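Long-range contacts in putative sugar ABC transport system, substrate-binding protein (PDB 5IX8), which probably binds a sugar in the bacterial periplasm and delivers it to an ABC transporter, as other members of solute-binding protein family 2 do: residues Q142-P147 with K172-A177; G117-D122 with V284-F289; Q50-G55 with F64-S69; V75-L80 with G99-S104; I10-P15 with E268-P273. All coordinates share one frame; numbering follows the deposited sequence.

Contact 1: residues Q142-P147 with K172-A177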
# COMPACT_ATOMS: atom_id res chain seq x y z
N GLN A 142 -8.32 12.99 22.45
CA GLN A 142 -6.91 12.74 22.18
C GLN A 142 -6.70 11.50 21.33
O GLN A 142 -7.33 10.46 21.55
CB GLN A 142 -6.12 12.63 23.47
CG GLN A 142 -6.08 13.93 24.23
CD GLN A 142 -5.27 13.83 25.51
OE1 GLN A 142 -4.35 13.01 25.61
NE2 GLN A 142 -5.60 14.67 26.49
N VAL A 143 -5.77 11.61 20.39
CA VAL A 143 -5.47 10.59 19.40
C VAL A 143 -3.98 10.28 19.47
O VAL A 143 -3.14 11.17 19.24
CB VAL A 143 -5.84 11.07 17.98
CG1 VAL A 143 -5.53 9.97 16.94
CG2 VAL A 143 -7.34 11.52 17.91
N ILE A 144 -3.64 9.03 19.77
CA ILE A 144 -2.25 8.57 19.67
C ILE A 144 -1.92 8.35 18.20
O ILE A 144 -2.68 7.66 17.48
CB ILE A 144 -2.07 7.26 20.45
CG1 ILE A 144 -2.07 7.53 21.96
CG2 ILE A 144 -0.77 6.55 19.99
CD1 ILE A 144 -2.44 6.29 22.82
N VAL A 145 -0.77 8.87 17.76
CA VAL A 145 -0.30 8.69 16.39
C VAL A 145 0.91 7.76 16.40
O VAL A 145 1.92 8.05 17.04
CB VAL A 145 0.05 10.03 15.72
CG1 VAL A 145 0.64 9.78 14.32
CG2 VAL A 145 -1.19 10.97 15.65
N VAL A 146 0.79 6.62 15.72
CA VAL A 146 1.87 5.65 15.52
C VAL A 146 2.09 5.70 14.01
O VAL A 146 1.35 5.04 13.27
CB VAL A 146 1.48 4.24 16.01
CG1 VAL A 146 2.58 3.19 15.68
CG2 VAL A 146 1.23 4.22 17.50
N PRO A 147 3.04 6.50 13.51
CA PRO A 147 3.02 6.90 12.10
C PRO A 147 3.69 5.95 11.15
O PRO A 147 3.58 6.15 9.93
CB PRO A 147 3.82 8.21 12.12
CG PRO A 147 4.82 8.00 13.18
CD PRO A 147 3.98 7.32 14.29
N LYS A 172 -7.10 16.18 19.10
CA LYS A 172 -5.81 16.51 19.71
C LYS A 172 -4.86 15.33 19.50
O LYS A 172 -4.95 14.32 20.20
CB LYS A 172 -5.98 16.83 21.19
CG LYS A 172 -7.08 17.87 21.46
CD LYS A 172 -7.30 18.09 22.94
CE LYS A 172 -7.92 19.47 23.19
NZ LYS A 172 -8.28 19.68 24.63
N LEU A 173 -3.96 15.46 18.55
CA LEU A 173 -3.04 14.39 18.19
C LEU A 173 -1.75 14.48 18.98
O LEU A 173 -1.28 15.59 19.28
CB LEU A 173 -2.70 14.46 16.69
CG LEU A 173 -3.64 13.78 15.68
CD1 LEU A 173 -5.09 14.23 15.87
CD2 LEU A 173 -3.18 14.09 14.24
N THR A 174 -1.17 13.32 19.33
CA THR A 174 0.19 13.29 19.87
C THR A 174 1.16 13.61 18.74
O THR A 174 0.81 13.45 17.57
CB THR A 174 0.57 11.91 20.43
OG1 THR A 174 0.64 10.97 19.35
CG2 THR A 174 -0.41 11.42 21.49
N PRO A 175 2.38 14.05 19.05
CA PRO A 175 3.39 14.12 17.98
C PRO A 175 3.68 12.73 17.44
O PRO A 175 3.30 11.72 18.03
CB PRO A 175 4.62 14.71 18.67
CG PRO A 175 4.37 14.60 20.09
CD PRO A 175 2.88 14.54 20.34
N ALA A 176 4.36 12.68 16.30
CA ALA A 176 4.57 11.42 15.61
C ALA A 176 6.06 11.10 15.57
O ALA A 176 6.86 11.89 15.07
CB ALA A 176 4.01 11.49 14.20
N ALA A 177 6.42 9.93 16.07
CA ALA A 177 7.82 9.49 16.07
C ALA A 177 7.94 8.42 14.97
O ALA A 177 7.40 7.32 15.10
CB ALA A 177 8.24 8.95 17.44
O HOH W 1 4.54 8.39 17.71

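Contact 2: residues G117-D122 with V284-F289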
# COMPACT_ATOMS: atom_id res chain seq x y z
N GLY A 117 3.33 4.30 -12.94
CA GLY A 117 2.99 3.60 -11.72
C GLY A 117 1.50 3.32 -11.63
O GLY A 117 0.67 3.94 -12.31
N VAL A 118 1.17 2.36 -10.77
CA VAL A 118 -0.21 2.08 -10.40
C VAL A 118 -0.21 1.99 -8.89
O VAL A 118 0.45 1.10 -8.34
CB VAL A 118 -0.75 0.78 -11.01
CG1 VAL A 118 -2.15 0.52 -10.50
CG2 VAL A 118 -0.75 0.82 -12.56
N LEU A 119 -0.91 2.91 -8.23
CA LEU A 119 -0.86 2.90 -6.76
C LEU A 119 -2.13 3.56 -6.24
O LEU A 119 -3.20 3.34 -6.80
CB LEU A 119 0.44 3.56 -6.26
CG LEU A 119 0.82 4.99 -6.68
CD1 LEU A 119 1.77 5.56 -5.61
CD2 LEU A 119 1.52 5.06 -8.03
N GLN A 120 -2.03 4.24 -5.10
CA GLN A 120 -3.12 5.06 -4.57
C GLN A 120 -2.53 6.33 -4.00
O GLN A 120 -1.31 6.45 -3.83
CB GLN A 120 -3.93 4.35 -3.48
CG GLN A 120 -4.90 3.30 -3.98
CD GLN A 120 -5.76 2.72 -2.86
OE1 GLN A 120 -5.25 2.36 -1.82
NE2 GLN A 120 -7.05 2.67 -3.06
N ASP A 121 -3.41 7.28 -3.68
CA ASP A 121 -3.00 8.58 -3.16
C ASP A 121 -2.84 8.46 -1.65
O ASP A 121 -3.82 8.44 -0.91
CB ASP A 121 -4.07 9.62 -3.52
CG ASP A 121 -3.69 11.02 -3.15
OD1 ASP A 121 -2.90 11.21 -2.20
OD2 ASP A 121 -4.19 11.95 -3.82
N ASP A 122 -1.59 8.39 -1.18
CA ASP A 122 -1.34 8.16 0.24
C ASP A 122 -1.83 9.32 1.12
O ASP A 122 -2.38 9.08 2.20
CB ASP A 122 0.14 7.86 0.47
CG ASP A 122 0.51 6.47 -0.03
OD1 ASP A 122 0.07 5.44 0.56
OD2 ASP A 122 1.19 6.40 -1.07
N VAL A 284 5.40 11.52 -6.25
CA VAL A 284 5.24 10.43 -7.21
C VAL A 284 5.70 10.97 -8.56
O VAL A 284 4.87 11.41 -9.37
CB VAL A 284 3.80 9.90 -7.25
CG1 VAL A 284 3.73 8.65 -8.11
CG2 VAL A 284 3.36 9.56 -5.83
N PRO A 285 7.00 11.01 -8.85
CA PRO A 285 7.50 11.82 -9.97
C PRO A 285 7.44 11.12 -11.32
O PRO A 285 8.41 11.12 -12.08
CB PRO A 285 8.94 12.12 -9.56
CG PRO A 285 9.34 10.84 -8.78
CD PRO A 285 8.08 10.47 -8.01
N TYR A 286 6.28 10.56 -11.64
CA TYR A 286 6.06 9.85 -12.89
C TYR A 286 4.56 9.73 -13.12
O TYR A 286 3.78 9.88 -12.18
CB TYR A 286 6.72 8.44 -12.86
CG TYR A 286 6.57 7.72 -11.54
CD1 TYR A 286 5.43 6.95 -11.25
CD2 TYR A 286 7.58 7.80 -10.57
CE1 TYR A 286 5.30 6.30 -10.02
CE2 TYR A 286 7.45 7.15 -9.33
CZ TYR A 286 6.33 6.39 -9.07
OH TYR A 286 6.22 5.76 -7.83
N PRO A 287 4.14 9.50 -14.35
CA PRO A 287 2.71 9.29 -14.61
C PRO A 287 2.21 8.08 -13.85
O PRO A 287 2.91 7.07 -13.76
CB PRO A 287 2.66 9.03 -16.12
CG PRO A 287 3.95 9.61 -16.64
CD PRO A 287 4.95 9.35 -15.58
N HIS A 288 1.01 8.17 -13.28
CA HIS A 288 0.59 7.07 -12.42
C HIS A 288 -0.92 7.07 -12.30
O HIS A 288 -1.57 8.13 -12.34
CB HIS A 288 1.22 7.18 -11.03
CG HIS A 288 0.90 8.43 -10.29
ND1 HIS A 288 1.50 9.64 -10.58
CD2 HIS A 288 0.05 8.66 -9.25
CE1 HIS A 288 1.01 10.57 -9.76
NE2 HIS A 288 0.12 10.01 -8.96
N PHE A 289 -1.48 5.86 -12.16
CA PHE A 289 -2.91 5.71 -11.89
C PHE A 289 -3.09 5.53 -10.40
O PHE A 289 -2.39 4.72 -9.79
CB PHE A 289 -3.51 4.50 -12.62
CG PHE A 289 -4.99 4.34 -12.38
CD1 PHE A 289 -5.90 5.19 -13.00
CD2 PHE A 289 -5.47 3.35 -11.51
CE1 PHE A 289 -7.26 5.06 -12.77
CE2 PHE A 289 -6.83 3.22 -11.26
CZ PHE A 289 -7.73 4.07 -11.89

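Contact 3: residues Q50-G55 with F64-S69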
# COMPACT_ATOMS: atom_id res chain seq x y z
N GLN A 50 9.68 -13.97 -12.58
CA GLN A 50 10.12 -14.12 -11.20
C GLN A 50 9.35 -13.12 -10.36
O GLN A 50 9.11 -12.00 -10.81
CB GLN A 50 11.62 -13.87 -11.10
CG GLN A 50 12.19 -14.18 -9.78
CD GLN A 50 13.68 -13.99 -9.76
OE1 GLN A 50 14.17 -12.93 -9.39
NE2 GLN A 50 14.41 -15.02 -10.16
N VAL A 51 8.98 -13.54 -9.15
CA VAL A 51 8.56 -12.64 -8.09
C VAL A 51 9.57 -12.77 -6.96
O VAL A 51 9.83 -13.87 -6.47
CB VAL A 51 7.15 -12.96 -7.59
CG1 VAL A 51 6.78 -11.98 -6.50
CG2 VAL A 51 6.15 -12.91 -8.73
N ALA A 52 10.18 -11.65 -6.59
CA ALA A 52 11.21 -11.63 -5.57
C ALA A 52 10.79 -10.68 -4.46
O ALA A 52 9.94 -9.81 -4.67
CB ALA A 52 12.55 -11.21 -6.16
N VAL A 53 11.40 -10.84 -3.28
CA VAL A 53 11.12 -9.95 -2.15
C VAL A 53 12.41 -9.37 -1.60
O VAL A 53 13.44 -10.06 -1.52
CB VAL A 53 10.33 -10.62 -1.00
CG1 VAL A 53 8.96 -11.11 -1.51
CG2 VAL A 53 11.12 -11.75 -0.31
N ALA A 54 12.34 -8.10 -1.23
CA ALA A 54 13.45 -7.48 -0.49
C ALA A 54 13.67 -8.19 0.83
O ALA A 54 14.82 -8.37 1.26
CB ALA A 54 13.16 -6.00 -0.23
N GLY A 55 12.58 -8.52 1.52
CA GLY A 55 12.59 -9.23 2.78
C GLY A 55 12.21 -8.36 3.95
O GLY A 55 11.66 -8.86 4.94
N PHE A 64 18.27 -4.14 -5.32
CA PHE A 64 19.13 -3.76 -6.44
C PHE A 64 19.62 -5.01 -7.16
O PHE A 64 19.66 -5.05 -8.40
CB PHE A 64 20.35 -2.98 -5.95
CG PHE A 64 20.05 -1.61 -5.39
CD1 PHE A 64 18.82 -1.01 -5.49
CD2 PHE A 64 21.07 -0.93 -4.72
CE1 PHE A 64 18.59 0.26 -4.99
CE2 PHE A 64 20.86 0.32 -4.19
CZ PHE A 64 19.63 0.93 -4.33
N ALA A 65 20.03 -6.03 -6.40
CA ALA A 65 20.53 -7.25 -7.01
C ALA A 65 19.44 -7.95 -7.80
O ALA A 65 19.69 -8.51 -8.87
CB ALA A 65 21.12 -8.17 -5.94
N GLN A 66 18.21 -7.92 -7.27
CA GLN A 66 17.10 -8.55 -7.97
C GLN A 66 16.81 -7.84 -9.28
O GLN A 66 16.56 -8.49 -10.31
CB GLN A 66 15.85 -8.57 -7.08
CG GLN A 66 16.01 -9.58 -5.94
CD GLN A 66 15.10 -9.30 -4.78
OE1 GLN A 66 14.32 -8.33 -4.81
NE2 GLN A 66 15.18 -10.14 -3.74
N LEU A 67 16.81 -6.51 -9.28
CA LEU A 67 16.57 -5.76 -10.51
C LEU A 67 17.67 -6.03 -11.53
O LEU A 67 17.40 -6.20 -12.71
CB LEU A 67 16.47 -4.27 -10.19
CG LEU A 67 15.20 -3.93 -9.38
CD1 LEU A 67 15.31 -2.55 -8.68
CD2 LEU A 67 13.98 -3.96 -10.28
N GLN A 68 18.92 -6.12 -11.06
CA GLN A 68 20.01 -6.47 -11.96
C GLN A 68 19.83 -7.85 -12.57
O GLN A 68 20.09 -8.05 -13.76
CB GLN A 68 21.33 -6.37 -11.21
CG GLN A 68 21.71 -4.92 -11.00
CD GLN A 68 22.09 -4.26 -12.31
OE1 GLN A 68 22.73 -4.90 -13.18
NE2 GLN A 68 21.68 -3.00 -12.49
N SER A 69 19.35 -8.82 -11.79
CA SER A 69 19.16 -10.15 -12.35
C SER A 69 18.04 -10.18 -13.39
O SER A 69 18.06 -11.03 -14.29
CB SER A 69 18.86 -11.16 -11.24
OG SER A 69 17.56 -10.96 -10.75

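Contact 4: residues V75-L80 with G99-S104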
# COMPACT_ATOMS: atom_id res chain seq x y z
N VAL A 75 13.77 -9.69 -19.05
CA VAL A 75 12.44 -9.13 -18.84
C VAL A 75 12.27 -7.86 -19.68
O VAL A 75 13.23 -7.20 -20.07
CB VAL A 75 12.17 -8.87 -17.36
CG1 VAL A 75 12.48 -10.10 -16.51
CG2 VAL A 75 12.91 -7.67 -16.87
N ASP A 76 11.02 -7.54 -19.98
CA ASP A 76 10.69 -6.30 -20.68
C ASP A 76 10.34 -5.18 -19.72
O ASP A 76 10.66 -4.01 -20.00
CB ASP A 76 9.52 -6.55 -21.64
CG ASP A 76 9.87 -7.62 -22.68
OD1 ASP A 76 10.70 -7.31 -23.54
OD2 ASP A 76 9.36 -8.75 -22.64
N TYR A 77 9.75 -5.51 -18.58
CA TYR A 77 9.43 -4.57 -17.52
C TYR A 77 9.83 -5.16 -16.19
O TYR A 77 9.60 -6.34 -15.93
CB TYR A 77 7.94 -4.22 -17.45
CG TYR A 77 7.45 -3.59 -18.72
CD1 TYR A 77 7.05 -4.37 -19.78
CD2 TYR A 77 7.40 -2.21 -18.87
CE1 TYR A 77 6.64 -3.80 -20.97
CE2 TYR A 77 6.97 -1.63 -20.05
CZ TYR A 77 6.59 -2.43 -21.09
OH TYR A 77 6.19 -1.88 -22.29
N ALA A 78 10.39 -4.31 -15.34
CA ALA A 78 10.54 -4.61 -13.93
C ALA A 78 9.41 -3.93 -13.19
O ALA A 78 9.09 -2.79 -13.50
CB ALA A 78 11.89 -4.07 -13.43
N VAL A 79 8.80 -4.63 -12.24
CA VAL A 79 7.74 -4.06 -11.41
C VAL A 79 8.28 -3.96 -9.99
O VAL A 79 8.76 -4.95 -9.45
CB VAL A 79 6.47 -4.94 -11.45
CG1 VAL A 79 5.37 -4.37 -10.54
CG2 VAL A 79 6.00 -5.11 -12.89
N LEU A 80 8.22 -2.77 -9.40
CA LEU A 80 8.97 -2.45 -8.19
C LEU A 80 8.06 -1.85 -7.13
O LEU A 80 7.41 -0.83 -7.38
CB LEU A 80 10.09 -1.45 -8.52
CG LEU A 80 10.81 -0.86 -7.32
CD1 LEU A 80 11.51 -1.99 -6.52
CD2 LEU A 80 11.79 0.24 -7.81
N GLY A 99 16.97 -1.14 -22.21
CA GLY A 99 15.65 -1.35 -22.79
C GLY A 99 14.60 -1.90 -21.85
O GLY A 99 13.52 -2.31 -22.32
N ILE A 100 14.84 -1.91 -20.54
CA ILE A 100 13.90 -2.43 -19.56
C ILE A 100 13.29 -1.27 -18.81
O ILE A 100 14.00 -0.54 -18.11
CB ILE A 100 14.58 -3.39 -18.58
CG1 ILE A 100 15.17 -4.58 -19.36
CG2 ILE A 100 13.57 -3.88 -17.52
CD1 ILE A 100 15.93 -5.55 -18.49
N LYS A 101 11.98 -1.10 -18.96
CA LYS A 101 11.25 -0.04 -18.27
C LYS A 101 10.81 -0.56 -16.90
O LYS A 101 10.63 -1.76 -16.70
CB LYS A 101 10.03 0.40 -19.10
CG LYS A 101 10.46 1.04 -20.38
CD LYS A 101 9.28 1.51 -21.20
CE LYS A 101 9.77 2.16 -22.49
NZ LYS A 101 8.70 3.01 -23.06
N THR A 102 10.68 0.36 -15.95
CA THR A 102 10.33 0.01 -14.58
C THR A 102 8.97 0.60 -14.26
O THR A 102 8.72 1.78 -14.52
CB THR A 102 11.39 0.50 -13.58
OG1 THR A 102 12.64 -0.13 -13.87
CG2 THR A 102 11.00 0.08 -12.18
N ILE A 103 8.10 -0.24 -13.70
CA ILE A 103 6.76 0.15 -13.31
C ILE A 103 6.71 0.21 -11.79
O ILE A 103 7.09 -0.76 -11.11
CB ILE A 103 5.71 -0.85 -13.84
CG1 ILE A 103 5.79 -0.90 -15.38
CG2 ILE A 103 4.28 -0.51 -13.33
CD1 ILE A 103 5.03 -2.12 -16.01
N SER A 104 6.21 1.32 -11.26
CA SER A 104 6.03 1.48 -9.82
C SER A 104 4.72 0.84 -9.39
O SER A 104 3.68 1.10 -10.01
CB SER A 104 6.01 2.98 -9.49
OG SER A 104 5.51 3.26 -8.19
O HOH W 2 10.70 -2.47 -22.11
O HOH W 3 7.08 1.99 -6.58

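Contact 5: residues I10-P15 with E268-P273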
# COMPACT_ATOMS: atom_id res chain seq x y z
N ILE A 10 -7.24 -6.75 -22.41
CA ILE A 10 -6.79 -7.27 -23.68
C ILE A 10 -5.68 -8.29 -23.45
O ILE A 10 -5.28 -8.57 -22.31
CB ILE A 10 -6.33 -6.16 -24.64
CG1 ILE A 10 -5.16 -5.37 -24.05
CG2 ILE A 10 -7.54 -5.26 -25.08
CD1 ILE A 10 -4.52 -4.46 -25.10
N VAL A 11 -5.18 -8.84 -24.55
CA VAL A 11 -4.21 -9.93 -24.53
C VAL A 11 -2.98 -9.52 -25.31
O VAL A 11 -3.11 -8.95 -26.40
CB VAL A 11 -4.84 -11.19 -25.14
CG1 VAL A 11 -3.83 -12.32 -25.15
CG2 VAL A 11 -6.10 -11.54 -24.38
N ALA A 12 -1.80 -9.80 -24.76
CA ALA A 12 -0.55 -9.48 -25.43
C ALA A 12 -0.43 -10.33 -26.68
O ALA A 12 -0.73 -11.54 -26.66
CB ALA A 12 0.65 -9.72 -24.51
N ARG A 13 -0.02 -9.70 -27.77
CA ARG A 13 0.37 -10.41 -28.97
C ARG A 13 1.88 -10.51 -29.09
O ARG A 13 2.39 -11.54 -29.50
CB ARG A 13 -0.26 -9.74 -30.21
CG ARG A 13 -1.81 -9.79 -30.24
CD ARG A 13 -2.33 -11.23 -30.05
NE ARG A 13 -3.74 -11.37 -30.42
CZ ARG A 13 -4.76 -10.91 -29.68
NH1 ARG A 13 -4.51 -10.24 -28.56
NH2 ARG A 13 -6.02 -11.10 -30.07
N GLN A 14 2.60 -9.47 -28.72
CA GLN A 14 4.07 -9.49 -28.65
C GLN A 14 4.51 -10.15 -27.34
O GLN A 14 3.90 -9.91 -26.30
CB GLN A 14 4.64 -8.06 -28.72
CG GLN A 14 4.26 -7.23 -29.96
CD GLN A 14 4.74 -5.76 -29.90
OE1 GLN A 14 5.62 -5.40 -29.11
NE2 GLN A 14 4.16 -4.92 -30.76
N PRO A 15 5.55 -10.98 -27.35
CA PRO A 15 6.02 -11.58 -26.09
C PRO A 15 6.33 -10.50 -25.07
O PRO A 15 6.96 -9.48 -25.38
CB PRO A 15 7.28 -12.35 -26.49
CG PRO A 15 7.08 -12.66 -27.96
CD PRO A 15 6.25 -11.53 -28.53
N GLU A 268 1.46 -0.25 -23.13
CA GLU A 268 2.73 0.48 -23.31
C GLU A 268 3.63 -0.27 -24.29
O GLU A 268 4.19 0.33 -25.22
CB GLU A 268 3.42 0.65 -21.96
CG GLU A 268 4.30 1.90 -21.84
CD GLU A 268 5.68 1.75 -22.48
OE1 GLU A 268 6.18 0.61 -22.61
OE2 GLU A 268 6.27 2.80 -22.83
N HIS A 269 3.70 -1.58 -24.13
CA HIS A 269 4.60 -2.41 -24.92
C HIS A 269 4.22 -2.41 -26.39
O HIS A 269 5.11 -2.43 -27.27
CB HIS A 269 4.58 -3.83 -24.37
CG HIS A 269 5.70 -4.69 -24.85
ND1 HIS A 269 5.49 -5.94 -25.38
CD2 HIS A 269 7.04 -4.49 -24.86
CE1 HIS A 269 6.66 -6.49 -25.69
NE2 HIS A 269 7.61 -5.61 -25.41
N GLU A 270 2.92 -2.41 -26.70
CA GLU A 270 2.47 -2.51 -28.08
C GLU A 270 2.06 -1.17 -28.67
O GLU A 270 1.50 -1.14 -29.77
CB GLU A 270 1.31 -3.52 -28.16
CG GLU A 270 1.77 -4.91 -27.65
CD GLU A 270 0.82 -6.06 -27.95
OE1 GLU A 270 -0.16 -5.85 -28.70
OE2 GLU A 270 1.09 -7.19 -27.45
N GLY A 271 2.34 -0.07 -27.97
CA GLY A 271 2.07 1.25 -28.54
C GLY A 271 0.60 1.57 -28.64
O GLY A 271 0.18 2.30 -29.56
N LEU A 272 -0.20 1.06 -27.74
CA LEU A 272 -1.63 1.30 -27.73
C LEU A 272 -1.95 2.47 -26.81
O LEU A 272 -1.15 2.81 -25.93
CB LEU A 272 -2.37 0.05 -27.26
CG LEU A 272 -2.00 -1.25 -28.02
CD1 LEU A 272 -2.71 -2.45 -27.39
CD2 LEU A 272 -2.30 -1.13 -29.50
N PRO A 273 -3.11 3.11 -26.98
CA PRO A 273 -3.50 4.20 -26.08
C PRO A 273 -3.51 3.75 -24.62
O PRO A 273 -4.08 2.71 -24.28
CB PRO A 273 -4.92 4.56 -26.54
CG PRO A 273 -5.00 4.08 -27.96
CD PRO A 273 -4.15 2.82 -27.99
O HOH W 4 3.11 -7.38 -25.64

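Contact 1: residues Q142-P147 with K172-A177
Two backbone hydrogen bonds set the pairing: Val143 N donates to Lys172 O over 2.8 Å, and Thr174 N to Val143 O over 2.9 Å. With Gln142 beside Lys172 and Val143 beside Leu173, these are two consecutive parallel bridge pairs. The next bond uses a side chain instead: Val145 N reaches Thr174 OG1 at 3.0 Å with 161° at the hydrogen. The hydroxyl can stand there because chi1 of 67° places OG1 between the backbone N and the carbonyl carbon; it also donates to Pro175 O. A water then spans the gap, giving to Val145 O and accepting from Ala177 N.

The two strands flank helix 154-168 in a beta-alpha-beta unit of a Rossmann-like periplasmic binding protein lobe, and 172-173 lies at one edge of its sheet.

Apolar contacts flank these bonds. Val143 and Leu173 run side by side on the face packed against this helix, Val143 CB to Leu173 CD1 at 3.9 Å, while Val145 CG2 comes across Leu173 CG at 3.7 Å. The other branch, Val145 CG1, meets Ala176 CB at 3.8 Å, and Pro147 CG approaches the same methyl at 3.7 Å. Phe162 and Ala166 of the helix cover Leu173, and Tyr159 touches both Val145 and Ala176.

Contact 2: residues G117-D122 with V284-F289
Leu119 CD2 lies 3.7 Å from His288 CB, and this methyl is the apolar centre of the contact, where strand 116-119 pairs in parallel with strand 288-290 at the edge of a six-stranded sheet in a periplasmic binding protein lobe. Chi1 of 56° holds Leu119 CG between its backbone N and carbonyl carbon, and the Leu119 and His288 side chains cross at a slant. From a second direction Val284 CG1 comes within 4.2 Å of the same CD2. This valine methyl also sits over the centre of one imidazole face, 3.4 Å above the plane. On the other side of the sheet Val118 CG1 approaches the edge of the Phe289 ring, with Leu260 and Tyr264 of helix 254-270 also against that phenylalanine.

Beside Gly117 the Tyr286 ring draws close, CE1 to Gly117 CA at 3.9 Å, an approach for which the absence of a side chain on the glycine leaves room. The Tyr286 hydroxyl is bonded elsewhere, to Ser104 OG and Val109 N.

Three backbone bonds fix the pairing: Gly117 N to Pro287 O, Phe289 N to Gly117 O, and Leu119 N to Phe289 O, the last nearly straight at 173°. At the polar edge the imidazole is held in rotation by its own segment: His288 ND1 donates to Tyr286 O over 2.8 Å, with the acceptor near the ring plane.

Contact 3: residues Q50-G55 with F64-S69
Gln66 reaches from its helix across Ala52 to the backbone of the strand, its amide NE2 giving a hydrogen bond of 2.8 Å to Val53 O. The bond is nearly straight at the hydrogen, 169°, and the acceptor lies in the plane of the amide. At the carbonyl the approach is less direct: NE2 stands above the plane of the Val53 carbonyl, 62° out of it. Chi1 of -72° sets Gln66 CG anti to its carbonyl carbon, and the chain beyond is extended, which carries the amide over the Ala52 methyl; Ala52 CB is 3.5 Å from Gln66 CD and 3.8 Å from Gln66 CG. The other end of the amide is also occupied, since OE1 is bonded to Thr21 OG1 of the adjacent strand 17-22.

Strand 47-53 and helix 60-73 are successive elements of the alternating alpha/beta lobe. Their local axes run nearly antiparallel and come within 9.3 Å, as when a helix returns across a sheet to begin the next parallel strand.

Further along, Gln50 and Ser69 face each other loosely, with Gln50 OE1 to Ser69 OG at 4.2 Å, too long for a bond. The serine hydroxyl turns back instead and donates to Gln66 O over 2.7 Å, in the same helix.

Contact 4: residues V75-L80 with G99-S104
Tyr77 and Ile103 meet on the well-packed side of this strand pair, where the two side chains cross at a slant, Tyr77 CD2 3.7 Å from Ile103 CD1. Ile103 CG1 lies anti to its carbonyl carbon (chi1 -60°), which directs CD1 to the Tyr77 ring. Lys101 runs alongside the tyrosine, its CB 3.7 Å from Tyr77 CD2; the two side chains point the same way, Lys101 extended beyond CG. Both polar ends go to one residue outside the pair: Lys101 NZ forms a salt bridge with Glu268, which is also hydrogen-bonded to Tyr77 OH. Ile261 and Ala265 of helix 254-270 close over Ile103. On the other face Ala78 and Thr102 pack against Leu95 of helix 89-97.

Between the strands the backbone is tightly bonded. Ala78 N donates to Lys101 O, Ile103 N to Ala78 O at 2.7 Å and 170°, and Leu80 N to Ile103 O at 2.9 Å.

The pairing is looser at its start. Lys101 N reaches Asp76 O only weakly, at 3.4 Å, and a water donating to both Asp76 O and Gly99 O bridges the gap. Gly99, with its positive phi, closes the Schellman motif ending helix 89-97. Even here Ile100 packs closely, its CG2 3.9 Å from Val75 CG2. At the far end a second water accepts from Ser104 OG, which is also hydrogen-bonded to Tyr286 OH, and gives to Leu80 O.

Strands 77-80 and 101-105, in register from Tyr77-Lys101 to Leu80-Ser104 and linked through helix 89-97, form the beta-alpha-beta crossover of a Rossmann-like sheet.

Contact 5: residues I10-P15 with E268-P273
Glu270 OE2 takes two backbone N-H groups of the N-terminal segment, Arg13 N at 2.8 Å and Gln14 N at 3.0 Å. They come from different directions: Arg13 N meets the syn lone pair, whereas Gln14 N arrives from above the carboxylate plane, 52° out of it. A water adds a third hydrogen to this oxygen. The same water donates to Gln14 O and meets His269 ND1 at 2.8 Å in the ring plane, so it links both segments.

In one of its two conformers the Gln14 side chain slides past Glu270 in the opposite direction, with amide and carboxylate planes stacked 11° apart and Gln14 CD 3.8 Å from Glu270 CG. Extended beyond CG, this conformer brings OE1 over one face of the His269 ring, 3.6 Å above the plane and toward the rim. Pro15 O approaches His269 CE1 at 3.0 Å. Where the polar network stops, Ile10 and Leu272 meet tip to tip, their CD1 methyls 3.5 Å apart.

Gly271, with positive phi, belongs to the Schellman motif that follows helix 254-270, and the extended segment before strand 17-22 lies across that terminus. Ile266 of the helix touches both Ile10 and Ala12, while Ala12 O accepts from Asn45, in the loop between helix 28-43 and strand 47-53.

Contacts 2 and 4 are buried and belong to one parallel sheet, meeting where Val118 N bonds to Ser104 O and Tyr286 OH to Ser104 OG. Contact 3, at the surface, sets a helix on an outer strand of that sheet, and its Leu67 packs against Ala78 of contact 4. Contact 5 is also a surface contact; through Glu268 it reaches Lys101 and Tyr77 of contact 4. Contact 1, partly buried, stands apart in the other sheet, its centre about 38 Å from that of contact 4. Strand pairing with apolar flanks dominates contacts 1, 2 and 4, whereas a side-chain amide carries contact 3 and a carboxylate with a water carries contact 5.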